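Alpha/beta hydrolase fold protein (Ochrobactrum, PDB 4G9E) is an N-acyl homoserine lactonase that probably opens the lactone ring of these bacterial quorum-sensing signals by ester-bond hydrolysis. Local coordinates at residues T2-T10 against I15-E23. Residues are numbered along the deposited sequence; the frame is centred on the assembly and turned at random.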
ATOM      1  N   THR A   2      18.494   1.825 -14.019  1.00 23.78           N
ATOM      2  CA  THR A   2      17.809   3.064 -14.293  1.00 22.46           C
ATOM      3  C   THR A   2      16.329   2.949 -13.879  1.00 20.11           C
ATOM      4  O   THR A   2      15.672   2.035 -14.287  1.00 21.60           O
ATOM      5  CB  THR A   2      17.898   3.284 -15.780  1.00 20.00           C
ATOM      6  OG1 THR A   2      19.277   3.173 -16.200  1.00 20.00           O
ATOM      7  CG2 THR A   2      17.444   4.587 -16.089  1.00 20.00           C
ATOM      8  N   ILE A   3      15.866   3.870 -13.061  1.00 18.47           N
ATOM      9  CA  ILE A   3      14.443   3.973 -12.774  1.00 16.92           C
ATOM     10  C   ILE A   3      13.865   5.042 -13.676  1.00 15.81           C
ATOM     11  O   ILE A   3      14.381   6.160 -13.736  1.00 19.23           O
ATOM     12  CB  ILE A   3      14.180   4.365 -11.315  1.00 17.97           C
ATOM     13  CG1 ILE A   3      14.809   3.339 -10.374  1.00 19.18           C
ATOM     14  CG2 ILE A   3      12.683   4.487 -11.056  1.00 18.90           C
ATOM     15  CD1 ILE A   3      14.383   1.913 -10.653  1.00 19.19           C
ATOM     16  N   ASN A   4      12.801   4.694 -14.388  1.00 13.76           N
ATOM     17  CA  ASN A   4      12.164   5.635 -15.290  1.00 15.11           C
ATOM     18  C   ASN A   4      11.012   6.349 -14.608  1.00 14.58           C
ATOM     19  O   ASN A   4      10.059   5.719 -14.151  1.00 15.42           O
ATOM     20  CB  ASN A   4      11.720   4.924 -16.563  1.00 17.89           C
ATOM     21  CG  ASN A   4      12.899   4.495 -17.420  1.00 20.10           C
ATOM     22  OD1 ASN A   4      13.806   5.288 -17.688  1.00 21.93           O
ATOM     23  ND2 ASN A   4      12.909   3.233 -17.828  1.00 21.47           N
ATOM     24  N   TYR A   5      11.136   7.669 -14.530  1.00 15.99           N
ATOM     25  CA  TYR A   5      10.140   8.522 -13.909  1.00 15.94           C
ATOM     26  C   TYR A   5       9.343   9.228 -14.990  1.00 15.52           C
ATOM     27  O   TYR A   5       9.909   9.752 -15.950  1.00 16.92           O
ATOM     28  CB  TYR A   5      10.828   9.560 -13.023  1.00 16.43           C
ATOM     29  CG  TYR A   5       9.880  10.575 -12.431  1.00 16.54           C
ATOM     30  CD1 TYR A   5       9.331  10.384 -11.173  1.00 16.21           C
ATOM     31  CD2 TYR A   5       9.527  11.720 -13.134  1.00 16.46           C
ATOM     32  CE1 TYR A   5       8.461  11.303 -10.624  1.00 16.78           C
ATOM     33  CE2 TYR A   5       8.654  12.646 -12.595  1.00 16.84           C
ATOM     34  CZ  TYR A   5       8.125  12.431 -11.340  1.00 16.23           C
ATOM     35  OH  TYR A   5       7.258  13.347 -10.795  1.00 16.65           O
ATOM     36  N   HIS A   6       8.027   9.248 -14.836  1.00 13.94           N
ATOM     37  CA  HIS A   6       7.206  10.032 -15.742  1.00 14.07           C
ATOM     38  C   HIS A   6       5.884  10.391 -15.081  1.00 13.39           C
ATOM     39  O   HIS A   6       5.535   9.834 -14.049  1.00 14.06           O
ATOM     40  CB  HIS A   6       7.027   9.322 -17.093  1.00 16.64           C
ATOM     41  CG  HIS A   6       6.281   8.025 -17.014  1.00 18.57           C
ATOM     42  ND1 HIS A   6       6.786   6.904 -16.390  1.00 20.60           N
ATOM     43  CD2 HIS A   6       5.075   7.666 -17.512  1.00 18.93           C
ATOM     44  CE1 HIS A   6       5.914   5.917 -16.492  1.00 19.96           C
ATOM     45  NE2 HIS A   6       4.869   6.352 -17.171  1.00 19.74           N
ATOM     46  N   GLU A   7       5.168  11.347 -15.658  1.00 13.04           N
ATOM     47  CA  GLU A   7       3.932  11.829 -15.060  1.00 14.05           C
ATOM     48  C   GLU A   7       2.751  11.607 -15.989  1.00 14.13           C
ATOM     49  O   GLU A   7       2.867  11.744 -17.207  1.00 16.26           O
ATOM     50  CB  GLU A   7       4.072  13.305 -14.678  1.00 15.32           C
ATOM     51  CG  GLU A   7       5.121  13.513 -13.597  1.00 16.78           C
ATOM     52  CD  GLU A   7       5.528  14.956 -13.418  1.00 18.57           C
ATOM     53  OE1 GLU A   7       5.125  15.811 -14.237  1.00 21.25           O
ATOM     54  OE2 GLU A   7       6.262  15.233 -12.445  1.00 18.39           O
ATOM     55  N   LEU A   8       1.623  11.235 -15.394  1.00 12.52           N
ATOM     56  CA  LEU A   8       0.392  10.996 -16.132  1.00 12.88           C
ATOM     57  C   LEU A   8      -0.640  12.058 -15.801  1.00 13.80           C
ATOM     58  O   LEU A   8      -0.840  12.394 -14.638  1.00 14.73           O
ATOM     59  CB  LEU A   8      -0.189   9.637 -15.763  1.00 13.69           C
ATOM     60  CG  LEU A   8       0.646   8.396 -16.074  1.00 14.24           C
ATOM     61  CD1 LEU A   8      -0.054   7.146 -15.552  1.00 14.67           C
ATOM     62  CD2 LEU A   8       0.912   8.288 -17.571  1.00 15.17           C
ATOM     63  N   GLU A   9      -1.304  12.574 -16.828  1.00 14.36           N
ATOM     64  CA  GLU A   9      -2.444  13.450 -16.620  1.00 15.77           C
ATOM     65  C   GLU A   9      -3.688  12.586 -16.474  1.00 14.86           C
ATOM     66  O   GLU A   9      -4.156  11.983 -17.442  1.00 16.55           O
ATOM     67  CB  GLU A   9      -2.597  14.430 -17.786  1.00 18.25           C
ATOM     68  CG  GLU A   9      -1.495  15.474 -17.866  1.00 21.95           C
ATOM     69  CD  GLU A   9      -1.510  16.447 -16.696  1.00 24.72           C
ATOM     70  OE1 GLU A   9      -2.508  16.469 -15.944  1.00 25.87           O
ATOM     71  OE2 GLU A   9      -0.521  17.193 -16.533  1.00 26.28           O
ATOM     72  N   THR A  10      -4.214  12.509 -15.256  1.00 13.66           N
ATOM     73  CA  THR A  10      -5.384  11.686 -14.995  1.00 12.04           C
ATOM     74  C   THR A  10      -6.544  12.551 -14.555  1.00 11.92           C
ATOM     75  O   THR A  10      -6.388  13.748 -14.308  1.00 13.56           O
ATOM     76  CB  THR A  10      -5.134  10.630 -13.889  1.00 11.94           C
ATOM     77  OG1 THR A  10      -5.185  11.254 -12.595  1.00 12.11           O
ATOM     78  CG2 THR A  10      -3.789   9.929 -14.094  1.00 12.99           C
ATOM     79  N   ILE A  15      -0.272  12.480 -11.920  1.00 11.17           N
ATOM     80  CA  ILE A  15       0.265  11.443 -11.054  0.57 11.13           C
ATOM     81  C   ILE A  15       1.671  11.032 -11.475  1.00 10.55           C
ATOM     82  O   ILE A  15       1.927  10.702 -12.635  1.00 12.04           O
ATOM     83  CB  ILE A  15      -0.683  10.225 -10.977  0.57 11.46           C
ATOM     84  CG1 ILE A  15      -1.985  10.635 -10.278  0.57 11.65           C
ATOM     85  CG2 ILE A  15      -0.015   9.065 -10.246  0.57 11.98           C
ATOM     86  CD1 ILE A  15      -3.019   9.538 -10.204  0.57 10.88           C
ATOM     87  N   ALA A  16       2.585  11.081 -10.513  1.00 10.03           N
ATOM     88  CA  ALA A  16       3.967  10.686 -10.737  1.00 11.18           C
ATOM     89  C   ALA A  16       4.081   9.165 -10.702  1.00 10.35           C
ATOM     90  O   ALA A  16       3.483   8.512  -9.844  1.00 10.38           O
ATOM     91  CB  ALA A  16       4.855  11.302  -9.679  1.00 12.20           C
ATOM     92  N   VAL A  17       4.860   8.606 -11.628  1.00 10.24           N
ATOM     93  CA  VAL A  17       5.039   7.162 -11.738  1.00 11.01           C
ATOM     94  C   VAL A  17       6.519   6.819 -11.879  1.00 11.13           C
ATOM     95  O   VAL A  17       7.214   7.401 -12.706  1.00 12.53           O
ATOM     96  CB  VAL A  17       4.297   6.598 -12.971  1.00 12.12           C
ATOM     97  CG1 VAL A  17       4.482   5.093 -13.064  1.00 13.47           C
ATOM     98  CG2 VAL A  17       2.815   6.948 -12.915  1.00 13.18           C
ATOM     99  N   ARG A  18       6.992   5.883 -11.062  1.00 10.99           N
ATOM    100  CA  ARG A  18       8.347   5.353 -11.183  1.00 10.39           C
ATOM    101  C   ARG A  18       8.239   3.928 -11.667  1.00  9.96           C
ATOM    102  O   ARG A  18       7.419   3.171 -11.159  1.00 10.92           O
ATOM    103  CB  ARG A  18       9.036   5.337  -9.822  1.00 12.32           C
ATOM    104  CG  ARG A  18       9.215   6.693  -9.208  1.00 13.15           C
ATOM    105  CD  ARG A  18       9.540   6.587  -7.731  1.00 12.88           C
ATOM    106  NE  ARG A  18       9.373   7.883  -7.093  1.00 12.99           N
ATOM    107  CZ  ARG A  18       8.197   8.383  -6.726  1.00 12.44           C
ATOM    108  NH1 ARG A  18       7.083   7.688  -6.923  1.00 12.65           N
ATOM    109  NH2 ARG A  18       8.134   9.581  -6.162  1.00 13.28           N
ATOM    110  N   GLU A  19       9.074   3.556 -12.631  1.00 10.36           N
ATOM    111  CA  GLU A  19       9.085   2.186 -13.120  1.00 10.44           C
ATOM    112  C   GLU A  19      10.508   1.668 -13.223  1.00 10.88           C
ATOM    113  O   GLU A  19      11.411   2.368 -13.690  1.00 13.24           O
ATOM    114  CB  GLU A  19       8.439   2.078 -14.501  1.00 11.83           C
ATOM    115  CG  GLU A  19       6.992   2.506 -14.546  1.00 13.68           C
ATOM    116  CD  GLU A  19       6.355   2.282 -15.903  1.00 16.01           C
ATOM    117  OE1 GLU A  19       6.510   1.179 -16.462  1.00 16.98           O
ATOM    118  OE2 GLU A  19       5.702   3.209 -16.417  1.00 18.22           O
ATOM    119  N   SER A  20      10.708   0.431 -12.795  1.00 10.25           N
ATOM    120  CA  SER A  20      11.967  -0.244 -13.059  1.00 10.81           C
ATOM    121  C   SER A  20      11.989  -0.744 -14.507  1.00 10.95           C
ATOM    122  O   SER A  20      10.973  -0.700 -15.206  1.00 11.61           O
ATOM    123  CB  SER A  20      12.161  -1.411 -12.095  1.00 11.11           C
ATOM    124  OG  SER A  20      11.331  -2.503 -12.452  1.00 10.37           O
ATOM    125  N   GLU A  21      13.150  -1.213 -14.955  1.00 12.78           N
ATOM    126  CA  GLU A  21      13.299  -1.711 -16.320  1.00 13.38           C
ATOM    127  C   GLU A  21      13.199  -3.231 -16.410  1.00 12.74           C
ATOM    128  O   GLU A  21      13.558  -3.818 -17.422  1.00 13.49           O
ATOM    129  CB  GLU A  21      14.595  -1.192 -16.952  1.00 16.09           C
ATOM    130  CG  GLU A  21      14.571   0.318 -17.160  1.00 18.45           C
ATOM    131  CD  GLU A  21      15.808   0.854 -17.853  1.00 22.43           C
ATOM    132  OE1 GLU A  21      16.911   0.331 -17.596  1.00 24.59           O
ATOM    133  OE2 GLU A  21      15.669   1.808 -18.651  1.00 24.08           O
ATOM    134  N   GLY A  22      12.691  -3.869 -15.361  1.00 12.18           N
ATOM    135  CA  GLY A  22      12.495  -5.307 -15.390  1.00 11.64           C
ATOM    136  C   GLY A  22      11.618  -5.757 -16.543  1.00 11.62           C
ATOM    137  O   GLY A  22      10.625  -5.103 -16.874  1.00 12.86           O
ATOM    138  N   GLU A  23      11.992  -6.880 -17.146  1.00 11.56           N
ATOM    139  CA  GLU A  23      11.285  -7.447 -18.293  1.00 12.99           C
ATOM    140  C   GLU A  23      10.131  -8.349 -17.889  1.00 12.24           C
ATOM    141  O   GLU A  23       9.317  -8.726 -18.726  1.00 14.28           O
ATOM    142  CB  GLU A  23      12.245  -8.278 -19.145  1.00 16.69           C
ATOM    143  CG  GLU A  23      13.249  -7.483 -19.936  1.00 21.46           C
ATOM    144  CD  GLU A  23      14.138  -8.374 -20.782  1.00 25.08           C
ATOM    145  OE1 GLU A  23      14.324  -9.558 -20.424  1.00 27.37           O
ATOM    146  OE2 GLU A  23      14.648  -7.893 -21.812  1.00 26.92           O
TER
HETATM  147  O   HOH W   1      15.445  -0.763 -13.482  0.91 25.64           O
HETATM  148  O   HOH W   2      17.998  -0.627 -15.362  0.83 33.73           O
HETATM  149  O   HOH W   3      10.839   1.394 -17.267  0.89 18.34           O
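The ND2 of Asn4 is gripped twice: by OE2 of Glu21 at 3.2 Å, met on the carboxylate's anti side, and by a water that it reaches at 2.8 Å and that passes a bond on to Ser20 O. The amide and carboxylate planes stand 59° apart, so the two groups meet at an angle rather than coplanar. Two further waters link the Glu21 backbone N to Thr2 O and Glu21 OE1 to Thr2 N, extending the contact beyond the Asn4–Glu19 pair. Inward, six backbone bonds alternate along the Asn4–Glu19, His6–Val17 and Leu8–Ile15 pairs, among them Val17 N to His6 O at 2.8 Å. On the face of Asn4, His6 and Leu8, Val17 CB sits over one face of the His6 ring, 4.2 Å from its centroid, while its CG2 meets Leu8 CD1 at 3.9 Å. On the other face Tyr5 CG lies anti to the backbone N (chi1 175°), which lays the ring along 15-19: CE1 reaches Ala16 CB at 3.7 Å, and OH donates to the anti lone pair of Glu7 OE2. Arg18 brings its CG to the Tyr5 ring edge, its guanidinium salt-bridged to Asp58. Strand 13-19 also bonds to 52-57, whereas 4-10 is outermost: the N-terminal antiparallel hairpin at the margin of the alpha/beta-hydrolase sheet.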